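Local structure of 3-methyladenine dna-glycosylase (Archaeoglobus fulgidus, 2JHN) at residues A[24-29]-A[135-140]; A[35-40]-A[118-123]; A[85-90]-A[270-275]. The protein is an AlkA-type DNA glycosylase that pairs a TATA-box binding protein-like domain with the helical fold of the HhH-GPD base excision DNA repair superfamily. The protein carries 1 engineered substitution. All blocks are in the same frame, centred on the assembly; numbering follows the deposited sequence. Where two conformers were deposited one is given.

Contact 1. Residues A[24-29]-A[135-140]; sequences LPTPDV and VAEKLA. With NA (sodium ion), chain F.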
# COMPACT_ATOMS: atom_id res chain seq x y z
N LEU A 24 -1.34 14.98 4.92
CA LEU A 24 -2.01 14.45 6.08
C LEU A 24 -1.33 13.17 6.56
O LEU A 24 -0.98 12.33 5.74
CB LEU A 24 -3.44 14.17 5.67
CG LEU A 24 -4.51 14.02 6.74
CD1 LEU A 24 -4.76 15.37 7.44
CD2 LEU A 24 -5.76 13.53 6.05
N PRO A 25 -1.09 13.03 7.89
CA PRO A 25 -0.45 11.81 8.40
C PRO A 25 -1.36 10.59 8.33
O PRO A 25 -2.27 10.43 9.15
CB PRO A 25 -0.10 12.16 9.86
CG PRO A 25 -0.20 13.72 9.91
CD PRO A 25 -1.31 14.01 8.97
N THR A 26 -1.13 9.74 7.32
CA THR A 26 -2.05 8.65 7.04
C THR A 26 -1.56 7.18 7.27
O THR A 26 -2.23 6.27 6.82
CB THR A 26 -2.57 8.76 5.57
OG1 THR A 26 -1.45 8.85 4.69
CG2 THR A 26 -3.50 9.98 5.35
N PRO A 27 -0.45 6.93 8.01
CA PRO A 27 0.41 7.80 8.82
C PRO A 27 1.50 8.53 8.04
O PRO A 27 2.16 9.42 8.61
CB PRO A 27 1.06 6.82 9.80
CG PRO A 27 1.19 5.56 8.97
CD PRO A 27 -0.02 5.52 8.10
N ASP A 28 1.70 8.16 6.76
CA ASP A 28 2.81 8.73 5.99
C ASP A 28 2.57 10.21 5.77
O ASP A 28 1.43 10.63 5.47
CB ASP A 28 2.94 8.07 4.61
CG ASP A 28 2.92 6.56 4.67
OD1 ASP A 28 3.96 5.98 4.31
OD2 ASP A 28 1.87 5.98 5.08
N VAL A 29 3.65 10.97 5.85
CA VAL A 29 3.68 12.38 5.45
C VAL A 29 4.75 12.58 4.39
O VAL A 29 5.88 12.11 4.54
CB VAL A 29 3.93 13.34 6.67
CG1 VAL A 29 4.07 14.80 6.21
CG2 VAL A 29 2.78 13.26 7.66
N VAL A 135 -11.75 9.16 1.04
CA VAL A 135 -12.52 9.12 2.32
C VAL A 135 -11.87 8.13 3.33
O VAL A 135 -11.77 8.41 4.53
CB VAL A 135 -14.04 8.80 2.10
CG1 VAL A 135 -14.75 8.44 3.41
CG2 VAL A 135 -14.77 9.97 1.42
N ALA A 136 -11.41 6.99 2.82
CA ALA A 136 -10.74 5.96 3.63
C ALA A 136 -9.46 6.50 4.26
O ALA A 136 -9.20 6.26 5.43
CB ALA A 136 -10.42 4.72 2.79
N GLU A 137 -8.67 7.23 3.48
CA GLU A 137 -7.42 7.81 3.96
C GLU A 137 -7.63 8.90 5.04
O GLU A 137 -6.83 9.02 5.97
CB GLU A 137 -6.62 8.34 2.78
CG GLU A 137 -6.11 7.21 1.85
CD GLU A 137 -4.92 6.46 2.45
OE1 GLU A 137 -5.15 5.50 3.22
OE2 GLU A 137 -3.76 6.83 2.13
N LYS A 138 -8.70 9.69 4.90
CA LYS A 138 -9.05 10.66 5.95
C LYS A 138 -9.42 9.95 7.25
O LYS A 138 -9.06 10.41 8.33
CB LYS A 138 -10.19 11.58 5.50
CG LYS A 138 -9.74 12.56 4.44
CD LYS A 138 -10.87 13.50 4.05
CE LYS A 138 -10.43 14.34 2.87
NZ LYS A 138 -11.30 15.55 2.73
N LEU A 139 -10.14 8.83 7.13
CA LEU A 139 -10.47 8.01 8.30
C LEU A 139 -9.20 7.45 8.94
O LEU A 139 -9.05 7.51 10.17
CB LEU A 139 -11.44 6.89 7.94
CG LEU A 139 -12.90 7.34 7.86
CD1 LEU A 139 -13.78 6.31 7.17
CD2 LEU A 139 -13.44 7.63 9.27
N ALA A 140 -8.26 6.96 8.11
CA ALA A 140 -6.96 6.50 8.61
C ALA A 140 -6.24 7.60 9.40
O ALA A 140 -5.69 7.33 10.47
CB ALA A 140 -6.06 6.01 7.45
NA NA F . -0.17 11.25 3.97
O HOH W 1 -2.42 9.47 1.47
O HOH W 2 0.16 10.01 2.30

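Contact 2. Residues A[35-40]-A[118-123]; sequences WRRAIV and VFEGIA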
# COMPACT_ATOMS: atom_id res chain seq x y z
N TRP A 35 9.66 11.88 2.31
CA TRP A 35 8.71 10.96 2.92
C TRP A 35 9.11 10.66 4.37
O TRP A 35 10.30 10.48 4.66
CB TRP A 35 8.72 9.65 2.12
CG TRP A 35 7.96 8.49 2.74
CD1 TRP A 35 6.65 8.16 2.54
CD2 TRP A 35 8.48 7.51 3.64
NE1 TRP A 35 6.32 7.05 3.27
CE2 TRP A 35 7.42 6.62 3.96
CE3 TRP A 35 9.74 7.31 4.24
CZ2 TRP A 35 7.58 5.54 4.81
CZ3 TRP A 35 9.90 6.21 5.12
CH2 TRP A 35 8.82 5.34 5.39
N ARG A 36 8.13 10.57 5.27
CA ARG A 36 8.43 10.13 6.62
C ARG A 36 7.28 9.47 7.35
O ARG A 36 6.10 9.73 7.06
CB ARG A 36 8.98 11.29 7.50
CG ARG A 36 7.95 12.29 7.93
CD ARG A 36 8.65 13.53 8.58
NE ARG A 36 7.66 14.30 9.31
CZ ARG A 36 6.97 15.32 8.81
NH1 ARG A 36 7.18 15.76 7.57
NH2 ARG A 36 6.07 15.93 9.57
N ARG A 37 7.65 8.62 8.30
CA ARG A 37 6.71 8.03 9.26
C ARG A 37 7.45 7.44 10.44
O ARG A 37 8.67 7.31 10.42
CB ARG A 37 5.81 6.96 8.61
CG ARG A 37 6.48 5.68 8.21
CD ARG A 37 5.42 4.76 7.53
NE ARG A 37 4.69 3.92 8.48
CZ ARG A 37 3.57 3.25 8.19
NH1 ARG A 37 3.02 3.32 6.98
NH2 ARG A 37 3.00 2.50 9.12
N ALA A 38 6.69 7.11 11.48
CA ALA A 38 7.23 6.40 12.62
C ALA A 38 6.97 4.92 12.31
O ALA A 38 5.90 4.55 11.79
CB ALA A 38 6.52 6.81 13.90
N ILE A 39 7.97 4.09 12.57
CA ILE A 39 7.78 2.66 12.48
C ILE A 39 8.08 2.02 13.85
O ILE A 39 8.89 2.54 14.62
CB ILE A 39 8.58 2.00 11.31
CG1 ILE A 39 10.08 2.16 11.53
CG2 ILE A 39 8.15 2.60 9.95
CD1 ILE A 39 10.97 1.37 10.56
N VAL A 40 7.39 0.93 14.15
CA VAL A 40 7.65 0.21 15.40
C VAL A 40 8.76 -0.80 15.12
O VAL A 40 8.66 -1.63 14.21
CB VAL A 40 6.38 -0.44 16.01
CG1 VAL A 40 6.71 -1.15 17.32
CG2 VAL A 40 5.34 0.63 16.29
N VAL A 118 1.29 -6.17 8.44
CA VAL A 118 0.08 -6.90 8.03
C VAL A 118 -1.17 -6.32 8.70
O VAL A 118 -2.22 -6.14 8.07
CB VAL A 118 0.22 -8.41 8.40
CG1 VAL A 118 -1.12 -9.17 8.18
CG2 VAL A 118 1.34 -9.03 7.58
N PHE A 119 -1.07 -6.07 10.01
CA PHE A 119 -2.16 -5.44 10.74
C PHE A 119 -2.63 -4.13 10.09
O PHE A 119 -3.83 -3.96 9.86
CB PHE A 119 -1.81 -5.15 12.22
CG PHE A 119 -2.95 -4.55 12.96
CD1 PHE A 119 -4.16 -5.25 13.08
CD2 PHE A 119 -2.85 -3.28 13.52
CE1 PHE A 119 -5.23 -4.72 13.76
CE2 PHE A 119 -3.96 -2.71 14.24
CZ PHE A 119 -5.13 -3.43 14.35
N GLU A 120 -1.70 -3.24 9.75
CA GLU A 120 -2.06 -1.99 9.10
C GLU A 120 -2.77 -2.25 7.76
O GLU A 120 -3.78 -1.61 7.45
CB GLU A 120 -0.83 -1.09 8.94
CG GLU A 120 -1.09 0.19 8.12
CD GLU A 120 0.19 0.95 7.79
OE1 GLU A 120 1.30 0.52 8.17
OE2 GLU A 120 0.05 2.02 7.11
N GLY A 121 -2.22 -3.17 6.96
CA GLY A 121 -2.82 -3.52 5.65
C GLY A 121 -4.24 -4.04 5.77
O GLY A 121 -5.12 -3.62 5.02
N ILE A 122 -4.48 -4.96 6.72
CA ILE A 122 -5.85 -5.46 6.92
C ILE A 122 -6.81 -4.36 7.39
O ILE A 122 -7.90 -4.21 6.82
CB ILE A 122 -5.92 -6.71 7.88
CG1 ILE A 122 -5.09 -7.87 7.32
CG2 ILE A 122 -7.41 -7.14 8.08
CD1 ILE A 122 -4.84 -9.00 8.35
N ALA A 123 -6.40 -3.59 8.40
CA ALA A 123 -7.23 -2.53 8.95
C ALA A 123 -7.62 -1.55 7.84
O ALA A 123 -8.81 -1.21 7.67
CB ALA A 123 -6.49 -1.82 10.11

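Contact 3. Residues A[85-90]-A[270-275]; sequences PEELYR and FGRFAR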
# COMPACT_ATOMS: atom_id res chain seq x y z
N PRO A 85 13.66 -2.87 -11.62
CA PRO A 85 12.49 -3.06 -12.50
C PRO A 85 12.83 -3.50 -13.93
O PRO A 85 11.97 -3.44 -14.81
CB PRO A 85 11.92 -1.65 -12.59
CG PRO A 85 13.16 -0.77 -12.59
CD PRO A 85 14.16 -1.48 -11.68
N GLU A 86 14.06 -3.91 -14.17
CA GLU A 86 14.51 -4.17 -15.55
C GLU A 86 13.62 -5.22 -16.25
O GLU A 86 13.13 -4.98 -17.36
CB GLU A 86 15.97 -4.60 -15.55
CG GLU A 86 16.47 -5.12 -16.89
CD GLU A 86 16.85 -4.01 -17.86
OE1 GLU A 86 16.71 -2.81 -17.50
OE2 GLU A 86 17.31 -4.34 -18.98
N GLU A 87 13.39 -6.33 -15.54
CA GLU A 87 12.64 -7.45 -16.07
C GLU A 87 11.16 -7.12 -16.24
O GLU A 87 10.53 -7.52 -17.23
CB GLU A 87 12.83 -8.68 -15.19
CG GLU A 87 12.66 -10.01 -15.97
CD GLU A 87 12.37 -11.22 -15.08
OE1 GLU A 87 12.82 -11.24 -13.91
OE2 GLU A 87 11.70 -12.18 -15.59
N LEU A 88 10.59 -6.42 -15.26
CA LEU A 88 9.22 -5.93 -15.37
C LEU A 88 9.10 -5.07 -16.62
O LEU A 88 8.17 -5.21 -17.41
CB LEU A 88 8.84 -5.08 -14.14
CG LEU A 88 7.56 -4.23 -14.21
CD1 LEU A 88 6.31 -5.07 -14.34
CD2 LEU A 88 7.44 -3.26 -12.99
N TYR A 89 10.05 -4.16 -16.79
CA TYR A 89 9.98 -3.21 -17.89
C TYR A 89 10.07 -3.92 -19.24
O TYR A 89 9.34 -3.59 -20.18
CB TYR A 89 11.07 -2.16 -17.76
CG TYR A 89 10.79 -1.04 -16.77
CD1 TYR A 89 9.51 -0.82 -16.22
CD2 TYR A 89 11.81 -0.16 -16.42
CE1 TYR A 89 9.29 0.26 -15.34
CE2 TYR A 89 11.60 0.91 -15.56
CZ TYR A 89 10.34 1.10 -15.02
OH TYR A 89 10.18 2.17 -14.17
N ARG A 90 10.99 -4.88 -19.34
CA ARG A 90 11.11 -5.75 -20.54
C ARG A 90 9.77 -6.42 -20.87
O ARG A 90 9.31 -6.43 -22.03
CB ARG A 90 12.19 -6.80 -20.29
CG ARG A 90 12.71 -7.50 -21.53
CD ARG A 90 13.87 -8.43 -21.16
NE ARG A 90 15.01 -7.65 -20.69
CZ ARG A 90 15.57 -7.74 -19.48
NH1 ARG A 90 15.13 -8.61 -18.57
NH2 ARG A 90 16.60 -6.95 -19.20
N PHE A 270 -0.77 -10.50 -17.86
CA PHE A 270 0.01 -9.91 -16.74
C PHE A 270 0.97 -10.90 -16.08
O PHE A 270 2.05 -10.50 -15.61
CB PHE A 270 -0.88 -9.24 -15.68
CG PHE A 270 -1.84 -8.20 -16.22
CD1 PHE A 270 -1.70 -7.61 -17.48
CD2 PHE A 270 -2.89 -7.78 -15.41
CE1 PHE A 270 -2.63 -6.64 -17.93
CE2 PHE A 270 -3.83 -6.82 -15.84
CZ PHE A 270 -3.68 -6.24 -17.12
N GLY A 271 0.57 -12.18 -16.05
CA GLY A 271 1.42 -13.26 -15.55
C GLY A 271 2.08 -12.95 -14.22
O GLY A 271 1.42 -12.45 -13.30
N ARG A 272 3.39 -13.21 -14.13
CA ARG A 272 4.12 -13.11 -12.86
C ARG A 272 4.21 -11.65 -12.37
O ARG A 272 4.60 -11.38 -11.23
CB ARG A 272 5.51 -13.73 -12.97
CG ARG A 272 6.50 -13.04 -13.91
CD ARG A 272 7.50 -14.08 -14.47
NE ARG A 272 8.52 -13.50 -15.34
CZ ARG A 272 8.40 -13.32 -16.65
NH1 ARG A 272 7.29 -13.66 -17.30
NH2 ARG A 272 9.41 -12.79 -17.33
N PHE A 273 3.89 -10.73 -13.26
CA PHE A 273 3.99 -9.28 -12.97
C PHE A 273 2.65 -8.62 -12.66
O PHE A 273 2.57 -7.39 -12.59
CB PHE A 273 4.71 -8.56 -14.12
CG PHE A 273 6.16 -8.89 -14.20
CD1 PHE A 273 7.05 -8.51 -13.18
CD2 PHE A 273 6.66 -9.60 -15.30
CE1 PHE A 273 8.40 -8.84 -13.26
CE2 PHE A 273 8.01 -9.92 -15.37
CZ PHE A 273 8.88 -9.55 -14.38
N ALA A 274 1.60 -9.42 -12.45
CA ALA A 274 0.25 -8.87 -12.21
C ALA A 274 0.21 -7.88 -11.02
O ALA A 274 -0.46 -6.84 -11.11
CB ALA A 274 -0.78 -9.97 -11.99
N ARG A 275 0.93 -8.21 -9.93
CA ARG A 275 0.98 -7.31 -8.73
C ARG A 275 1.64 -5.94 -9.02
O ARG A 275 1.21 -4.93 -8.49
CB ARG A 275 1.68 -8.01 -7.54
CG ARG A 275 1.23 -7.45 -6.17
CD ARG A 275 2.13 -7.97 -5.05
NE ARG A 275 3.42 -7.28 -5.08
CZ ARG A 275 3.63 -6.09 -4.53
NH1 ARG A 275 2.65 -5.47 -3.89
NH2 ARG A 275 4.82 -5.50 -4.65

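Contact 1. Residues A[24-29]-A[135-140]
Thr26, in the loop that leads into strand 29-31, meets Glu137 and Ala140 on helix 133-147 while also holding a sodium ion. Its CB points toward the helix and lies 4.1 Å from Glu137 OE2. There the side chain forks. The methyl CG2 takes the branch toward the helix backbone, 3.5 Å from Glu137 O. The hydroxyl OG1 stands between the backbone N and the carbonyl carbon (chi1 53°), which lets it reach the sodium ion at 2.8 Å. Leu24 O, Asp28 O, Leu21 O and water 2 complete the ligands of that ion. OG1 also makes a weak hydrogen bond to water 1, and the same water donates to Glu137 OE2 at 3.0 Å. Glu137, bent at its second torsion (chi2 -76°), crosses the threonine side chain at about a right angle. The backbone also takes part: Thr26 O sits 3.9 Å from Ala140 CB and accepts a hydrogen bond from Lys124 NZ of helix 118-127. Leu24 CD2 adds a looser touch, 4.4 Å from Lys138 CA. All the protein ligands of the ion come from the loop, so the metal probably helps to hold the loop's shape; the Glu137 carboxylate is linked only loosely to that site through water 1, though its negative charge probably suits the nearby cation.

Contact 2. Residues A[35-40]-A[118-123]
The Arg37 side chain leaves its strand with CG between the backbone N and the carbonyl carbon, runs straight, then bends at chi3 (-88°), and this turns the guanidinium end-on to Glu120. Glu120 comes from the opposite direction, CG anti to the backbone N (chi1 174°) and the chain extended beyond it. The pair joins strand 34-41, in the antiparallel sheet of the TATA-box binding protein-like domain, to helix 118-127 of the helical part, which carries the HhH-GPD fold.

The result is a bidentate salt bridge in which each terminal nitrogen takes its own oxygen. Arg37 NH2 donates to Glu120 OE1 at 2.8 Å, the shorter bond, and Arg37 NH1 donates to Glu120 OE2 at 3.2 Å. Neither is quite straight, and the guanidinium and carboxylate planes are 45° apart. OE2 offers its syn lone pair to NH1 almost in the guanidinium plane, whereas OE1 is approached from above the carboxylate plane. Arg37 was modelled in two conformers, and this geometry belongs to one of them.

Both residues are buried, so each charge is probably balanced chiefly by the other. Asp28 OD2 adds a long, weak ion pair to Arg37 NH1, and the Pro27 side chain packs on both Arg37 and Glu120. Glu120 lies in the first turn of its helix, where the helix dipole would probably favour a carboxylate, and its position is further fixed by a second bond: besides Arg37 NH2, the oxygen OE1 also accepts a hydrogen bond from the backbone N of Met116.

Contact 3. Residues A[85-90]-A[270-275]
Aromatic packing edged by a salt bridge is what joins helix 86-93 to the turn between helices 259-270 and 274-287, well out from the centre of the chain. Phe273 carries the buried part. Its ring lies against the first turn of helix 86-93, with Leu88 CA over one face in a CH-pi contact, 3.9 Å from the ring centroid and 18° off the normal. Leu88 CG is anti to the backbone N, a setting that brings CD1 along the root of the aromatic side chain, 3.7 Å from Phe273 CD1. Glu87 CD sits at the ring edge, in its plane, 3.9 Å from Phe273 CZ, with the carboxylate turned almost perpendicular to the ring.

Phe273 occupies the N-cap position of helix 274-287, just beyond Gly271, the first residue to leave helical angles, with a positive phi. In this way a helix-to-helix turn of the HhH-GPD part is seated on helix 86-93, 180 residues earlier in the chain.

The exposed edge is ionic. Arg272 NH2 donates to Glu87 OE2 at 2.9 Å, nearly straight at 168° and in the guanidinium plane, meeting the oxygen on its anti side, somewhat out of the carboxylate plane. Arg272 NE reaches the same oxygen at 3.5 Å, a weak bond. The arginine chain runs extended from CG to NE, across the ring face opposite Leu88: Arg272 CG lies 3.7 Å above the plane of the Phe273 ring, and Phe273 CE2 lies 3.5 Å from one face of the Arg272 guanidinium, offset from its centre.

How the contacts relate
Contacts 1 and 2 are neighbours in the buried seam between the TATA-box binding protein-like domain and the helical part, their centres 11 Å apart. The loop of contact 1 runs beside the strand of contact 2: Asp28 OD1 bonds Trp35 NE1, and Val29 pairs with Arg36 through the backbone, while helices 118-127 and 133-147 follow each other in the chain. Contact 3 lies farther out, across the chain's centre from contact 1, and uses other helices. Chemistry follows place. Contact 1 relies on a metal and water, contact 2 on a fully buried ion pair, and contact 3 on aromatic packing with its ion pair between exposed residues.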